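Local coordinates for protein KLLA0E08119p (Kluyveromyces lactis, PDB 3VA7) that probably uses ATP, bicarbonate and a carried biotin to carboxylate urea to urea-1-carboxylate, as the carboxylase part of a longer enzyme that then hydrolyses this product, at residues E544-V549 against S591-I596; V521-K526 against P640-E645; T33-N38 against Q105-G110. All coordinates share one frame; numbering follows the deposited sequence.

How the contacts relate
From the N terminus, contact 3 comes first: residues 33-38 and 105-110 pair as neighbouring parallel strands of the biotin carboxylase N-terminal domain, and the loop they close is complete long before the other contacts begin. After the rest of the biotin carboxylase part, the chain enters the carboxyltransferase domain, where contact 2 opens at 521-526 and closes only at 640-645. Contact 1, between 544-549 and 591-596, lies wholly within that span. The centres of contacts 1 and 2 are about 10 Å apart, and the amide of Asn-523 joins the loop after helix 511-520 to the turn that ends strand 587-592. Contact 3 sits apart, its centre about 53 Å from that of contact 1.

Contact 1. Residues E544-V549 against S591-I596; sequences ETVIAV and SIRGGI
Val-546 to Ala-548 run antiparallel to Ser-591 to Arg-593, with Ile-547 and Ile-592 as a non-hydrogen-bonded pair and Ala-548 and Ser-591 as a hydrogen-bonded one. These are neighbouring strands of an antiparallel sheet in the carboxyltransferase domain, and one of them ends here in a type II turn from Ile-592 to Gly-595. Ser-591 N gives to Ala-548 O at 3.0 Å, and Ala-548 N returns a bond to Ser-591 O at 3.2 Å. The bond from Arg-593 N, already inside the turn, to Val-546 O is the straightest of the three at 165°.

On one face, Ile-547 and Ile-592 lie side by side and point the same way, their CD1 atoms 3.7 Å apart. The other branch of Ile-592, CG2, lies anti to the backbone N, which carries it to within 3.4 Å of Thr-545 OG1. The opposite face holds Ala-548 CB, 3.6 Å from Ser-591 OG; that hydroxyl has its own partner in Ala-517 O, on helix 511-520. Arg-593 meets Val-546 through its CB, while the rest of its extended chain leads off to put NH1 on Phe-644 O. Beyond the strand pairing, a water sits 2.8 Å from Thr-545 OG1 and makes a weak bond of 3.4 Å to Arg-593 O.

Contact 2. Residues V521-K526 against P640-E645; sequences VGNNSK and PAPDFE
Gly-522 O takes two backbone N-H groups at once: Asp-643 N, 2.9 Å away and nearly along the C=O axis, and Phe-644 N, 3.2 Å away and well off that line. Phe-644 also packs its CB against the Gly-522 CA at 3.6 Å, where a side chain on the glycine would run into the carbonyl of Phe-644. Further along, Asn-524 and Asp-643 lie side by side and point the same way. The Asn-524 ND2 reaches the Asp-643 OD2 at 3.1 Å on its syn side, though from 34° out of the carboxylate plane, and the two flat groups are turned 79° apart.

Gly-522 belongs to a Schellman motif that ends helix 511-520; its positive phi is that of the Schellman residue, and the chain leaves the helix there beside 640-645, a loop of the same carboxyltransferase domain. The other end of the Asn-524 amide closes an Asx turn, OD1 accepting from Lys-526 N at 2.9 Å. With CG anti to the backbone N (chi1 -179°), the Asn-524 side chain crosses that of Pro-640 at about a right angle, OD1 lying 3.8 Å from Pro-640 CG. An alanine here would remove both ends of the amide, and is likely to leave Asp-643 OD2 without this donor and the Asx turn less firmly held, with the loops then joined chiefly through Gly-522 O.

In the next shell, Asp-643 CB covers one face of the Phe-644 ring, which also makes a cation-pi contact with Arg-519. The amide of Asn-523 bonds outside the two segments: OD1 accepts from Gly-594 N, and ND2 gives to Ile-592 O and Asn-518 OD1.

Contact 3. Residues T33-N38 against Q105-G110; sequences TVLIAN and QAIIPG
The flat amide of Asn-38 meets the carbonyl of Pro-109 in its own plane: ND2 gives an almost straight bond, 170° at the hydrogen, to Pro-109 O at 2.7 Å. The same nitrogen also bonds Tyr-111 O, so this buried nitrogen has two carbonyl partners. Beside it comes Gly-110, whose CA is 3.7 Å from Asn-38 ND2; a side chain on that glycine would collide with the amide.

Behind this polar end, two parallel strands run in register. Leu-35 N bonds Ala-106 O at 2.9 Å, Leu-35 O accepts from Ile-108 N, and Ala-37 N reaches Ile-108 O. Strand 33-36 is the middle one of a five-stranded parallel sheet of order 3-2-1-4-5, and 106-108 is its neighbour, a Rossmann-like arrangement in the biotin carboxylase N-terminal domain.

Toward helix 40-53, Ile-108 CG2 touches two side chains of the other strand, 3.6 Å from Val-34 CG1 and 3.9 Å from Ile-36 CD1. Toward helix 92-101, Leu-35 and Ile-107 lie side by side. Ile-107 CG2, anti to its backbone N, touches Leu-35 CD2 at 3.9 Å and Ala-37 CB at 3.7 Å, where an inverse gamma turn centred on Ala-37 ends the strand.

Contact 1. Residues E544-V549 against S591-I596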
ATOM      1  N   GLU A 544     -11.720 -20.142 -17.785  1.00 52.00           N
ATOM      2  CA  GLU A 544     -10.869 -20.486 -18.931  1.00 52.75           C
ATOM      3  C   GLU A 544     -10.160 -19.290 -19.519  1.00 51.96           C
ATOM      4  O   GLU A 544     -10.685 -18.188 -19.519  1.00 52.20           O
ATOM      5  CB  GLU A 544     -11.647 -21.251 -20.022  1.00 53.10           C
ATOM      6  CG  GLU A 544     -12.805 -20.501 -20.682  1.00 57.50           C
ATOM      7  CD  GLU A 544     -13.076 -20.974 -22.131  1.00 65.41           C
ATOM      8  OE1 GLU A 544     -12.991 -22.214 -22.408  1.00 65.65           O
ATOM      9  OE2 GLU A 544     -13.358 -20.095 -22.999  1.00 67.42           O
ATOM     10  N   THR A 545      -8.971 -19.514 -20.064  1.00 51.64           N
ATOM     11  CA  THR A 545      -8.198 -18.413 -20.642  1.00 50.59           C
ATOM     12  C   THR A 545      -6.995 -18.946 -21.412  1.00 49.51           C
ATOM     13  O   THR A 545      -6.814 -20.151 -21.511  1.00 50.50           O
ATOM     14  CB  THR A 545      -7.738 -17.404 -19.503  1.00 50.86           C
ATOM     15  OG1 THR A 545      -7.039 -16.272 -20.059  1.00 49.98           O
ATOM     16  CG2 THR A 545      -6.879 -18.103 -18.452  1.00 50.39           C
ATOM     17  N   VAL A 546      -6.176 -18.029 -21.925  1.00 47.53           N
ATOM     18  CA  VAL A 546      -4.892 -18.325 -22.521  1.00 44.91           C
ATOM     19  C   VAL A 546      -3.754 -17.746 -21.634  1.00 43.62           C
ATOM     20  O   VAL A 546      -3.926 -16.732 -21.013  1.00 43.72           O
ATOM     21  CB  VAL A 546      -4.826 -17.761 -23.988  1.00 45.49           C
ATOM     22  CG1 VAL A 546      -3.577 -18.232 -24.698  1.00 44.89           C
ATOM     23  CG2 VAL A 546      -6.090 -18.101 -24.800  1.00 42.53           C
ATOM     24  N   ILE A 547      -2.586 -18.383 -21.630  1.00 41.87           N
ATOM     25  CA  ILE A 547      -1.481 -18.106 -20.729  1.00 39.77           C
ATOM     26  C   ILE A 547      -0.195 -18.157 -21.525  1.00 39.68           C
ATOM     27  O   ILE A 547      -0.134 -18.826 -22.550  1.00 39.58           O
ATOM     28  CB  ILE A 547      -1.496 -19.204 -19.596  1.00 40.15           C
ATOM     29  CG1 ILE A 547      -2.029 -18.613 -18.303  1.00 40.93           C
ATOM     30  CG2 ILE A 547      -0.160 -19.992 -19.346  1.00 37.70           C
ATOM     31  CD1 ILE A 547      -3.482 -18.197 -18.405  1.00 39.89           C
ATOM     32  N   ALA A 548       0.855 -17.490 -21.069  1.00 38.69           N
ATOM     33  CA  ALA A 548       2.139 -17.698 -21.686  1.00 37.56           C
ATOM     34  C   ALA A 548       3.156 -17.382 -20.665  1.00 37.56           C
ATOM     35  O   ALA A 548       2.854 -16.669 -19.721  1.00 38.39           O
ATOM     36  CB  ALA A 548       2.292 -16.795 -22.854  1.00 37.90           C
ATOM     37  N   VAL A 549       4.360 -17.926 -20.820  1.00 37.30           N
ATOM     38  CA  VAL A 549       5.462 -17.642 -19.883  1.00 36.19           C
ATOM     39  C   VAL A 549       6.681 -17.260 -20.694  1.00 36.65           C
ATOM     40  O   VAL A 549       6.969 -17.854 -21.727  1.00 37.03           O
ATOM     41  CB  VAL A 549       5.770 -18.839 -18.972  1.00 35.73           C
ATOM     42  CG1 VAL A 549       6.872 -18.519 -18.001  1.00 31.65           C
ATOM     43  CG2 VAL A 549       4.511 -19.226 -18.189  1.00 35.65           C
ATOM     44  N   SER A 591       1.725 -14.258 -18.407  1.00 33.58           N
ATOM     45  CA  SER A 591       0.648 -13.403 -18.876  1.00 35.08           C
ATOM     46  C   SER A 591      -0.652 -14.164 -19.036  1.00 35.27           C
ATOM     47  O   SER A 591      -0.640 -15.362 -19.191  1.00 37.07           O
ATOM     48  CB  SER A 591       1.033 -12.737 -20.191  1.00 35.82           C
ATOM     49  OG  SER A 591       1.370 -13.693 -21.177  1.00 37.25           O
ATOM     50  N   ILE A 592      -1.771 -13.471 -19.000  1.00 35.19           N
ATOM     51  CA  ILE A 592      -3.080 -14.097 -19.028  1.00 35.42           C
ATOM     52  C   ILE A 592      -3.811 -13.232 -20.009  1.00 36.27           C
ATOM     53  O   ILE A 592      -3.743 -12.006 -19.870  1.00 37.23           O
ATOM     54  CB  ILE A 592      -3.879 -13.877 -17.734  1.00 35.22           C
ATOM     55  CG1 ILE A 592      -3.090 -14.160 -16.445  1.00 36.37           C
ATOM     56  CG2 ILE A 592      -5.202 -14.566 -17.799  1.00 32.91           C
ATOM     57  CD1 ILE A 592      -2.176 -15.305 -16.484  1.00 41.84           C
ATOM     58  N   ARG A 593      -4.456 -13.819 -21.017  1.00 35.96           N
ATOM     59  CA  ARG A 593      -5.208 -13.026 -21.986  1.00 36.46           C
ATOM     60  C   ARG A 593      -6.225 -12.134 -21.241  1.00 36.59           C
ATOM     61  O   ARG A 593      -6.946 -12.614 -20.375  1.00 36.51           O
ATOM     62  CB  ARG A 593      -5.899 -13.934 -23.035  1.00 36.35           C
ATOM     63  CG  ARG A 593      -6.401 -13.154 -24.265  1.00 35.87           C
ATOM     64  CD  ARG A 593      -7.286 -14.023 -25.183  1.00 37.48           C
ATOM     65  NE  ARG A 593      -7.906 -13.300 -26.290  1.00 35.76           N
ATOM     66  CZ  ARG A 593      -7.239 -12.684 -27.276  1.00 37.32           C
ATOM     67  NH1 ARG A 593      -5.902 -12.680 -27.284  1.00 35.81           N
ATOM     68  NH2 ARG A 593      -7.909 -12.042 -28.253  1.00 35.95           N
ATOM     69  N   GLY A 594      -6.232 -10.839 -21.551  1.00 37.08           N
ATOM     70  CA  GLY A 594      -7.130  -9.888 -20.918  1.00 38.21           C
ATOM     71  C   GLY A 594      -6.555  -9.207 -19.675  1.00 39.54           C
ATOM     72  O   GLY A 594      -7.109  -8.218 -19.195  1.00 40.41           O
ATOM     73  N   GLY A 595      -5.466  -9.741 -19.132  1.00 39.45           N
ATOM     74  CA  GLY A 595      -4.753  -9.098 -18.047  1.00 40.69           C
ATOM     75  C   GLY A 595      -5.354  -9.430 -16.705  1.00 41.58           C
ATOM     76  O   GLY A 595      -6.394 -10.067 -16.658  1.00 42.62           O
ATOM     77  N   ILE A 596      -4.706  -9.014 -15.614  1.00 41.69           N
ATOM     78  CA  ILE A 596      -5.205  -9.303 -14.260  1.00 41.47           C
ATOM     79  C   ILE A 596      -5.924  -8.077 -13.680  1.00 42.08           C
ATOM     80  O   ILE A 596      -5.486  -6.946 -13.907  1.00 41.85           O
ATOM     81  CB  ILE A 596      -4.058  -9.696 -13.316  1.00 41.13           C
ATOM     82  CG1 ILE A 596      -3.340 -10.942 -13.808  1.00 38.97           C
ATOM     83  CG2 ILE A 596      -4.559  -9.876 -11.902  1.00 40.37           C
ATOM     84  CD1 ILE A 596      -1.846 -10.857 -13.589  1.00 37.09           C
TER
HETATM   85  O   HOH W   1      -9.399 -14.902 -20.539  1.00 29.41           O

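Contact 2. Residues V521-K526 against P640-E645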
ATOM      1  N   VAL A 521       0.114 -13.536 -26.037  1.00 35.00           N
ATOM      2  CA  VAL A 521      -1.257 -13.849 -25.742  1.00 34.63           C
ATOM      3  C   VAL A 521      -2.175 -12.804 -26.381  1.00 34.94           C
ATOM      4  O   VAL A 521      -3.412 -12.890 -26.270  1.00 34.89           O
ATOM      5  CB  VAL A 521      -1.456 -13.840 -24.233  1.00 35.17           C
ATOM      6  CG1 VAL A 521      -2.817 -14.023 -23.947  1.00 37.72           C
ATOM      7  CG2 VAL A 521      -0.674 -14.974 -23.521  1.00 36.53           C
ATOM      8  N   GLY A 522      -1.603 -11.810 -27.060  1.00 34.76           N
ATOM      9  CA  GLY A 522      -2.432 -10.828 -27.753  1.00 35.11           C
ATOM     10  C   GLY A 522      -3.009  -9.731 -26.855  1.00 36.02           C
ATOM     11  O   GLY A 522      -3.960  -9.043 -27.230  1.00 36.61           O
ATOM     12  N   ASN A 523      -2.426  -9.550 -25.663  1.00 35.69           N
ATOM     13  CA  ASN A 523      -2.814  -8.459 -24.777  1.00 34.13           C
ATOM     14  C   ASN A 523      -2.426  -7.093 -25.378  1.00 33.40           C
ATOM     15  O   ASN A 523      -1.343  -6.949 -25.960  1.00 32.31           O
ATOM     16  CB  ASN A 523      -2.160  -8.638 -23.389  1.00 33.17           C
ATOM     17  CG  ASN A 523      -2.949  -9.579 -22.452  1.00 34.44           C
ATOM     18  OD1 ASN A 523      -4.115  -9.888 -22.680  1.00 35.04           O
ATOM     19  ND2 ASN A 523      -2.304 -10.004 -21.361  1.00 35.68           N
ATOM     20  N   ASN A 524      -3.305  -6.088 -25.226  1.00 33.66           N
ATOM     21  CA  ASN A 524      -2.870  -4.669 -25.212  1.00 33.33           C
ATOM     22  C   ASN A 524      -1.624  -4.497 -24.302  1.00 33.00           C
ATOM     23  O   ASN A 524      -1.513  -5.174 -23.278  1.00 32.83           O
ATOM     24  CB  ASN A 524      -3.995  -3.777 -24.703  1.00 33.43           C
ATOM     25  CG  ASN A 524      -3.602  -2.296 -24.687  1.00 33.97           C
ATOM     26  OD1 ASN A 524      -3.028  -1.816 -23.698  1.00 35.35           O
ATOM     27  ND2 ASN A 524      -3.935  -1.557 -25.782  1.00 28.07           N
ATOM     28  N   SER A 525      -0.699  -3.609 -24.641  1.00 32.48           N
ATOM     29  CA  SER A 525       0.563  -3.607 -23.919  1.00 32.61           C
ATOM     30  C   SER A 525       0.457  -3.096 -22.470  1.00 33.98           C
ATOM     31  O   SER A 525       1.401  -3.219 -21.715  1.00 33.26           O
ATOM     32  CB  SER A 525       1.568  -2.781 -24.655  1.00 32.05           C
ATOM     33  OG  SER A 525       1.220  -1.438 -24.524  1.00 30.15           O
ATOM     34  N   LYS A 526      -0.693  -2.509 -22.121  1.00 35.21           N
ATOM     35  CA  LYS A 526      -0.982  -2.029 -20.780  1.00 36.94           C
ATOM     36  C   LYS A 526      -1.539  -3.106 -19.811  1.00 36.64           C
ATOM     37  O   LYS A 526      -1.885  -2.803 -18.664  1.00 36.27           O
ATOM     38  CB  LYS A 526      -1.958  -0.850 -20.852  1.00 37.61           C
ATOM     39  CG  LYS A 526      -1.293   0.516 -21.024  1.00 42.78           C
ATOM     40  CD  LYS A 526      -2.190   1.613 -21.664  1.00 50.82           C
ATOM     41  CE  LYS A 526      -1.316   2.844 -22.102  1.00 56.60           C
ATOM     42  NZ  LYS A 526      -2.000   3.882 -23.003  1.00 59.98           N
ATOM     43  N   PRO A 640      -7.902  -2.928 -20.412  1.00 44.60           N
ATOM     44  CA  PRO A 640      -7.942  -2.856 -21.871  1.00 44.55           C
ATOM     45  C   PRO A 640      -8.011  -4.262 -22.510  1.00 44.23           C
ATOM     46  O   PRO A 640      -7.152  -5.105 -22.277  1.00 43.94           O
ATOM     47  CB  PRO A 640      -6.658  -2.131 -22.210  1.00 44.45           C
ATOM     48  CG  PRO A 640      -5.750  -2.510 -21.150  1.00 44.44           C
ATOM     49  CD  PRO A 640      -6.545  -2.705 -19.907  1.00 44.21           C
ATOM     50  N   ALA A 641      -9.099  -4.495 -23.245  1.00 44.27           N
ATOM     51  CA  ALA A 641      -9.328  -5.670 -24.088  1.00 43.86           C
ATOM     52  C   ALA A 641      -8.135  -5.991 -25.003  1.00 43.64           C
ATOM     53  O   ALA A 641      -7.468  -5.049 -25.494  1.00 44.45           O
ATOM     54  CB  ALA A 641     -10.570  -5.412 -24.943  1.00 43.50           C
ATOM     55  N   PRO A 642      -7.894  -7.295 -25.285  1.00 43.47           N
ATOM     56  CA  PRO A 642      -6.745  -7.658 -26.108  1.00 43.58           C
ATOM     57  C   PRO A 642      -6.822  -7.113 -27.549  1.00 44.20           C
ATOM     58  O   PRO A 642      -7.894  -6.829 -28.092  1.00 43.75           O
ATOM     59  CB  PRO A 642      -6.761  -9.201 -26.087  1.00 43.26           C
ATOM     60  CG  PRO A 642      -7.723  -9.598 -24.994  1.00 41.84           C
ATOM     61  CD  PRO A 642      -8.727  -8.486 -25.003  1.00 43.69           C
ATOM     62  N   ASP A 643      -5.665  -6.937 -28.145  1.00 45.05           N
ATOM     63  CA  ASP A 643      -5.576  -6.287 -29.423  1.00 46.10           C
ATOM     64  C   ASP A 643      -5.363  -7.294 -30.551  1.00 46.88           C
ATOM     65  O   ASP A 643      -5.637  -6.989 -31.704  1.00 46.93           O
ATOM     66  CB  ASP A 643      -4.394  -5.300 -29.384  1.00 46.61           C
ATOM     67  CG  ASP A 643      -4.762  -3.974 -28.690  1.00 46.93           C
ATOM     68  OD1 ASP A 643      -5.979  -3.774 -28.476  1.00 50.19           O
ATOM     69  OD2 ASP A 643      -3.865  -3.141 -28.400  1.00 43.83           O
ATOM     70  N   PHE A 644      -4.874  -8.491 -30.215  1.00 46.77           N
ATOM     71  CA  PHE A 644      -4.210  -9.343 -31.197  1.00 46.72           C
ATOM     72  C   PHE A 644      -4.668 -10.745 -30.967  1.00 47.22           C
ATOM     73  O   PHE A 644      -5.065 -11.078 -29.862  1.00 48.37           O
ATOM     74  CB  PHE A 644      -2.685  -9.307 -31.018  1.00 45.77           C
ATOM     75  CG  PHE A 644      -2.096  -7.942 -31.085  1.00 45.63           C
ATOM     76  CD1 PHE A 644      -1.393  -7.423 -29.989  1.00 45.79           C
ATOM     77  CD2 PHE A 644      -2.245  -7.152 -32.233  1.00 45.73           C
ATOM     78  CE1 PHE A 644      -0.829  -6.112 -30.028  1.00 44.78           C
ATOM     79  CE2 PHE A 644      -1.677  -5.829 -32.308  1.00 45.54           C
ATOM     80  CZ  PHE A 644      -0.966  -5.313 -31.191  1.00 45.52           C
ATOM     81  N   GLU A 645      -4.601 -11.590 -31.984  1.00 47.32           N
ATOM     82  CA  GLU A 645      -4.901 -13.005 -31.751  1.00 47.14           C
ATOM     83  C   GLU A 645      -3.656 -13.561 -31.092  1.00 45.37           C
ATOM     84  O   GLU A 645      -2.544 -13.107 -31.406  1.00 45.84           O
ATOM     85  CB  GLU A 645      -5.212 -13.707 -33.090  1.00 47.95           C
ATOM     86  CG  GLU A 645      -6.291 -14.790 -33.029  1.00 51.70           C
ATOM     87  CD  GLU A 645      -7.638 -14.249 -32.533  1.00 57.64           C
ATOM     88  OE1 GLU A 645      -8.026 -13.135 -32.978  1.00 57.93           O
ATOM     89  OE2 GLU A 645      -8.290 -14.932 -31.681  1.00 60.18           O
TER

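Contact 3. Residues T33-N38 against Q105-G110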
ATOM      1  N   THR A  33     -30.138  13.788  24.990  1.00 41.14           N
ATOM      2  CA  THR A  33     -28.956  13.065  24.594  1.00 39.92           C
ATOM      3  C   THR A  33     -29.301  11.555  24.665  1.00 38.41           C
ATOM      4  O   THR A  33     -30.025  11.139  25.570  1.00 38.66           O
ATOM      5  CB  THR A  33     -27.692  13.489  25.447  1.00 40.07           C
ATOM      6  OG1 THR A  33     -27.848  13.069  26.787  1.00 43.81           O
ATOM      7  CG2 THR A  33     -27.550  14.976  25.540  1.00 39.73           C
ATOM      8  N   VAL A  34     -28.822  10.763  23.700  1.00 35.78           N
ATOM      9  CA  VAL A  34     -29.112   9.326  23.581  1.00 33.63           C
ATOM     10  C   VAL A  34     -27.790   8.566  23.362  1.00 32.86           C
ATOM     11  O   VAL A  34     -27.022   8.946  22.518  1.00 31.98           O
ATOM     12  CB  VAL A  34     -30.079   9.021  22.358  1.00 33.35           C
ATOM     13  CG1 VAL A  34     -30.087   7.545  22.018  1.00 33.30           C
ATOM     14  CG2 VAL A  34     -31.496   9.465  22.596  1.00 31.02           C
ATOM     15  N   LEU A  35     -27.517   7.496  24.107  1.00 33.09           N
ATOM     16  CA  LEU A  35     -26.293   6.683  23.875  1.00 33.53           C
ATOM     17  C   LEU A  35     -26.569   5.463  22.985  1.00 33.34           C
ATOM     18  O   LEU A  35     -27.642   4.860  23.112  1.00 33.67           O
ATOM     19  CB  LEU A  35     -25.736   6.200  25.196  1.00 33.68           C
ATOM     20  CG  LEU A  35     -24.499   5.289  25.211  1.00 34.84           C
ATOM     21  CD1 LEU A  35     -23.659   5.754  26.406  1.00 31.14           C
ATOM     22  CD2 LEU A  35     -24.817   3.726  25.239  1.00 31.27           C
ATOM     23  N   ILE A  36     -25.627   5.104  22.103  1.00 32.47           N
ATOM     24  CA  ILE A  36     -25.807   3.931  21.241  1.00 32.20           C
ATOM     25  C   ILE A  36     -24.960   2.817  21.762  1.00 32.64           C
ATOM     26  O   ILE A  36     -23.722   2.874  21.674  1.00 32.41           O
ATOM     27  CB  ILE A  36     -25.260   4.099  19.796  1.00 32.58           C
ATOM     28  CG1 ILE A  36     -25.448   5.509  19.199  1.00 32.12           C
ATOM     29  CG2 ILE A  36     -25.702   2.948  18.896  1.00 32.43           C
ATOM     30  CD1 ILE A  36     -26.690   6.107  19.356  1.00 31.14           C
ATOM     31  N   ALA A  37     -25.617   1.777  22.274  1.00 33.21           N
ATOM     32  CA  ALA A  37     -24.921   0.590  22.765  1.00 32.81           C
ATOM     33  C   ALA A  37     -24.512  -0.308  21.597  1.00 33.15           C
ATOM     34  O   ALA A  37     -24.818  -1.516  21.550  1.00 34.29           O
ATOM     35  CB  ALA A  37     -25.744  -0.157  23.779  1.00 32.54           C
ATOM     36  N   ASN A  38     -23.794   0.284  20.654  1.00 32.67           N
ATOM     37  CA  ASN A  38     -23.403  -0.464  19.468  1.00 32.43           C
ATOM     38  C   ASN A  38     -22.270   0.200  18.710  1.00 32.71           C
ATOM     39  O   ASN A  38     -21.799   1.305  19.115  1.00 32.44           O
ATOM     40  CB  ASN A  38     -24.605  -0.693  18.540  1.00 31.84           C
ATOM     41  CG  ASN A  38     -24.620  -2.068  17.959  1.00 31.28           C
ATOM     42  OD1 ASN A  38     -23.684  -2.456  17.238  1.00 32.94           O
ATOM     43  ND2 ASN A  38     -25.681  -2.827  18.240  1.00 26.84           N
ATOM     44  N   GLN A 105     -30.191  10.312  28.540  1.00 41.90           N
ATOM     45  CA  GLN A 105     -31.452   9.856  29.119  1.00 41.85           C
ATOM     46  C   GLN A 105     -31.911   8.495  28.652  1.00 40.77           C
ATOM     47  O   GLN A 105     -32.703   7.843  29.360  1.00 42.54           O
ATOM     48  CB  GLN A 105     -32.560  10.884  29.107  1.00 41.95           C
ATOM     49  CG  GLN A 105     -32.692  11.624  27.863  1.00 48.09           C
ATOM     50  CD  GLN A 105     -32.582  13.101  28.099  1.00 55.34           C
ATOM     51  OE1 GLN A 105     -31.598  13.585  28.720  1.00 54.69           O
ATOM     52  NE2 GLN A 105     -33.601  13.853  27.618  1.00 58.78           N
ATOM     53  N   ALA A 106     -31.382   8.031  27.515  1.00 38.86           N
ATOM     54  CA  ALA A 106     -31.815   6.768  26.865  1.00 36.08           C
ATOM     55  C   ALA A 106     -30.652   6.034  26.226  1.00 35.23           C
ATOM     56  O   ALA A 106     -29.624   6.642  25.862  1.00 34.73           O
ATOM     57  CB  ALA A 106     -32.873   7.037  25.834  1.00 34.89           C
ATOM     58  N   ILE A 107     -30.810   4.720  26.115  1.00 34.17           N
ATOM     59  CA  ILE A 107     -29.873   3.878  25.382  1.00 33.81           C
ATOM     60  C   ILE A 107     -30.605   3.132  24.278  1.00 33.84           C
ATOM     61  O   ILE A 107     -31.667   2.535  24.506  1.00 34.88           O
ATOM     62  CB  ILE A 107     -29.179   2.863  26.288  1.00 33.86           C
ATOM     63  CG1 ILE A 107     -28.445   3.582  27.423  1.00 34.05           C
ATOM     64  CG2 ILE A 107     -28.250   1.970  25.475  1.00 31.61           C
ATOM     65  CD1 ILE A 107     -28.126   2.659  28.597  1.00 37.48           C
ATOM     66  N   ILE A 108     -30.074   3.226  23.069  1.00 32.54           N
ATOM     67  CA  ILE A 108     -30.651   2.512  21.976  1.00 31.67           C
ATOM     68  C   ILE A 108     -29.579   1.513  21.596  1.00 32.35           C
ATOM     69  O   ILE A 108     -28.413   1.884  21.413  1.00 32.22           O
ATOM     70  CB  ILE A 108     -31.126   3.432  20.833  1.00 30.56           C
ATOM     71  CG1 ILE A 108     -31.693   2.617  19.667  1.00 27.65           C
ATOM     72  CG2 ILE A 108     -30.008   4.312  20.362  1.00 31.66           C
ATOM     73  CD1 ILE A 108     -32.446   3.425  18.638  1.00 21.50           C
ATOM     74  N   PRO A 109     -29.973   0.223  21.522  1.00 32.71           N
ATOM     75  CA  PRO A 109     -29.034  -0.895  21.472  1.00 32.38           C
ATOM     76  C   PRO A 109     -28.640  -1.395  20.093  1.00 33.61           C
ATOM     77  O   PRO A 109     -27.620  -2.096  19.982  1.00 34.84           O
ATOM     78  CB  PRO A 109     -29.790  -1.993  22.201  1.00 31.86           C
ATOM     79  CG  PRO A 109     -31.218  -1.700  21.904  1.00 30.84           C
ATOM     80  CD  PRO A 109     -31.372  -0.235  21.660  1.00 31.68           C
ATOM     81  N   GLY A 110     -29.410  -1.066  19.053  1.00 33.68           N
ATOM     82  CA  GLY A 110     -29.197  -1.689  17.745  1.00 34.32           C
ATOM     83  C   GLY A 110     -29.745  -3.109  17.720  1.00 34.52           C
ATOM     84  O   GLY A 110     -30.870  -3.370  18.213  1.00 34.98           O
TER